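Putative glycoside hydrolase (Bacteroides thetaiotaomicron VPI-5482, PDB 3HBZ) is of unknown function but binds calcium and may act in carbohydrate metabolism, possibly as a glycoside hydrolase. Local coordinates at residues A[100-105]-A[329-334]. Numbering follows the deposited sequence.
Sequences YNFEDT and LLIDEV. With CA (calcium ion), chain B.
F102 holds CG beside its backbone N (chi1 -59°) and D332 swings its CG well away from its own N (chi1 -150°); the first torsion sends the ring toward strand residues I331 and V334, the second brings the carboxylate of D332 to the calcium ion that also binds the backbone O of N101. The carboxylate is bidentate, with D332 OD1 at 2.5 Å and D332 OD2 at 2.6 Å from the metal. E103, its chain bent at chi2 (-53°), adds one oxygen, OE2, 2.3 Å from the ion. A water is a further ligand and donates to N101 OD1, while the backbone O atoms of T155 and K157 supply the other two ligands. The calcium probably offsets the like charges of E103 and D332 and allows N101 O to sit 3.0 Å from D332 OD1. E333 N donates a hydrogen bond to D332 OD1, from above the carboxylate plane; D332 OD2 accepts from K154 N. Away from the ion, F102 CE2 touches I331 CG2 and V334 CG2, each at 3.8 Å, the valine methyl lying at the ring edge. Cutting F102 back to an alanine is likely to open a gap against I331 CG2 and V334 CG2 and leave the loop less firmly seated. Next to it, Y100 and V334 form an antiparallel hydrogen-bonded pair, Y100 N to V334 O at 2.9 Å and V334 N to Y100 O at 3.0 Å, and Y100 CD2 rests on V334 CG1. The short strand 99-100 is thereby joined to strand 328-338 as the latter turns a corner at E333, and the loop after strand 99-100 supplies N101 O and E103 OE2: a seven-coordinate, all-oxygen calcium site beside that corner, in the putative carbohydrate metabolism domain.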
loop_
_atom_site.group_PDB
_atom_site.type_symbol
_atom_site.label_atom_id
_atom_site.label_comp_id
_atom_site.label_asym_id
_atom_site.label_seq_id
_atom_site.Cartn_x
_atom_site.Cartn_y
_atom_site.Cartn_z
ATOM N N TYR A 100 -2.790 9.431 -11.398
ATOM C CA TYR A 100 -1.543 8.733 -11.066
ATOM C C TYR A 100 -0.623 8.650 -12.266
ATOM O O TYR A 100 -0.894 7.914 -13.204
ATOM C CB TYR A 100 -1.860 7.317 -10.597
ATOM C CG TYR A 100 -3.036 7.242 -9.647
ATOM C CD1 TYR A 100 -3.044 7.967 -8.472
ATOM C CD2 TYR A 100 -4.134 6.446 -9.934
ATOM C CE1 TYR A 100 -4.112 7.908 -7.599
ATOM C CE2 TYR A 100 -5.219 6.385 -9.079
ATOM C CZ TYR A 100 -5.205 7.096 -7.905
ATOM O OH TYR A 100 -6.288 7.002 -7.042
ATOM N N ASN A 101 0.478 9.390 -12.225
ATOM C CA ASN A 101 1.442 9.400 -13.323
ATOM C C ASN A 101 2.760 8.666 -12.990
ATOM O O ASN A 101 3.643 8.516 -13.831
ATOM C CB ASN A 101 1.696 10.855 -13.738
ATOM C CG ASN A 101 0.551 11.424 -14.596
ATOM O OD1 ASN A 101 0.293 10.947 -15.681
ATOM N ND2 ASN A 101 -0.113 12.445 -14.106
ATOM N N PHE A 102 2.878 8.228 -11.741
ATOM C CA PHE A 102 3.978 7.405 -11.274
ATOM C C PHE A 102 5.352 8.037 -11.438
ATOM O O PHE A 102 6.342 7.322 -11.659
ATOM C CB PHE A 102 3.863 6.001 -11.892
ATOM C CG PHE A 102 2.563 5.330 -11.542
ATOM C CD1 PHE A 102 2.375 4.827 -10.277
ATOM C CD2 PHE A 102 1.475 5.354 -12.399
ATOM C CE1 PHE A 102 1.150 4.278 -9.908
ATOM C CE2 PHE A 102 0.262 4.802 -12.023
ATOM C CZ PHE A 102 0.120 4.271 -10.769
ATOM N N GLU A 103 5.401 9.373 -11.323
ATOM C CA GLU A 103 6.631 10.121 -11.425
ATOM C C GLU A 103 7.379 10.237 -10.081
ATOM O O GLU A 103 8.592 10.350 -10.052
ATOM C CB GLU A 103 6.401 11.546 -11.971
ATOM C CG GLU A 103 5.602 11.670 -13.301
ATOM C CD GLU A 103 6.187 10.809 -14.411
ATOM O OE1 GLU A 103 7.423 10.594 -14.412
ATOM O OE2 GLU A 103 5.414 10.339 -15.270
ATOM N N ASP A 104 6.645 10.266 -8.973
ATOM C CA ASP A 104 7.196 10.718 -7.697
ATOM C C ASP A 104 7.399 9.547 -6.754
ATOM O O ASP A 104 6.477 8.729 -6.566
ATOM C CB ASP A 104 6.221 11.675 -7.023
ATOM C CG ASP A 104 6.092 13.020 -7.769
ATOM O OD1 ASP A 104 7.096 13.558 -8.243
ATOM O OD2 ASP A 104 4.962 13.481 -7.887
ATOM N N THR A 105 8.572 9.478 -6.154
ATOM C CA THR A 105 8.883 8.452 -5.171
ATOM C C THR A 105 9.681 9.098 -4.037
ATOM O O THR A 105 10.218 10.210 -4.190
ATOM C CB THR A 105 9.736 7.356 -5.764
ATOM O OG1 THR A 105 10.948 7.938 -6.210
ATOM C CG2 THR A 105 9.011 6.626 -6.930
ATOM N N LEU A 329 4.478 -6.311 -15.481
ATOM C CA LEU A 329 3.374 -5.422 -15.713
ATOM C C LEU A 329 3.909 -4.002 -15.557
ATOM O O LEU A 329 4.442 -3.662 -14.497
ATOM C CB LEU A 329 2.232 -5.689 -14.707
ATOM C CG LEU A 329 1.014 -4.752 -14.795
ATOM C CD1 LEU A 329 0.222 -4.882 -16.160
ATOM C CD2 LEU A 329 0.076 -4.974 -13.651
ATOM N N LEU A 330 3.801 -3.217 -16.623
ATOM C CA LEU A 330 4.040 -1.768 -16.602
ATOM C C LEU A 330 2.730 -1.004 -16.588
ATOM O O LEU A 330 1.797 -1.346 -17.316
ATOM C CB LEU A 330 4.910 -1.319 -17.814
ATOM C CG LEU A 330 6.224 -2.015 -18.059
ATOM C CD1 LEU A 330 6.937 -1.373 -19.320
ATOM C CD2 LEU A 330 7.156 -2.052 -16.752
ATOM N N ILE A 331 2.638 0.022 -15.735
ATOM C CA ILE A 331 1.407 0.776 -15.573
ATOM C C ILE A 331 1.716 2.244 -15.654
ATOM O O ILE A 331 2.722 2.690 -15.089
ATOM C CB ILE A 331 0.742 0.475 -14.202
ATOM C CG1 ILE A 331 0.207 -0.977 -14.119
ATOM C CG2 ILE A 331 -0.327 1.495 -13.873
ATOM C CD1 ILE A 331 -1.070 -1.244 -14.964
ATOM N N ASP A 332 0.901 2.999 -16.399
ATOM C CA ASP A 332 1.057 4.438 -16.433
ATOM C C ASP A 332 -0.260 5.159 -16.707
ATOM O O ASP A 332 -1.218 4.566 -17.229
ATOM C CB ASP A 332 2.104 4.847 -17.472
ATOM C CG ASP A 332 2.852 6.151 -17.089
ATOM O OD1 ASP A 332 2.537 6.724 -16.024
ATOM O OD2 ASP A 332 3.736 6.606 -17.863
ATOM N N GLU A 333 -0.292 6.445 -16.345
ATOM C CA GLU A 333 -1.417 7.357 -16.659
ATOM C C GLU A 333 -2.768 6.804 -16.184
ATOM O O GLU A 333 -3.722 6.673 -16.963
ATOM C CB GLU A 333 -1.471 7.653 -18.162
ATOM C CG GLU A 333 -0.264 8.394 -18.688
ATOM C CD GLU A 333 -0.380 8.821 -20.163
ATOM O OE1 GLU A 333 -1.428 8.573 -20.802
ATOM O OE2 GLU A 333 0.587 9.433 -20.686
ATOM N N VAL A 334 -2.872 6.503 -14.898
ATOM C CA VAL A 334 -4.084 5.888 -14.396
ATOM C C VAL A 334 -4.932 6.990 -13.792
ATOM O O VAL A 334 -4.406 7.950 -13.227
ATOM C CB VAL A 334 -3.776 4.801 -13.297
ATOM C CG1 VAL A 334 -5.045 4.197 -12.728
ATOM C CG2 VAL A 334 -2.910 3.712 -13.884
HETATM CA CA CA B . 4.237 8.526 -16.144
HETATM O O HOH W 1 2.539 9.972 -16.951
#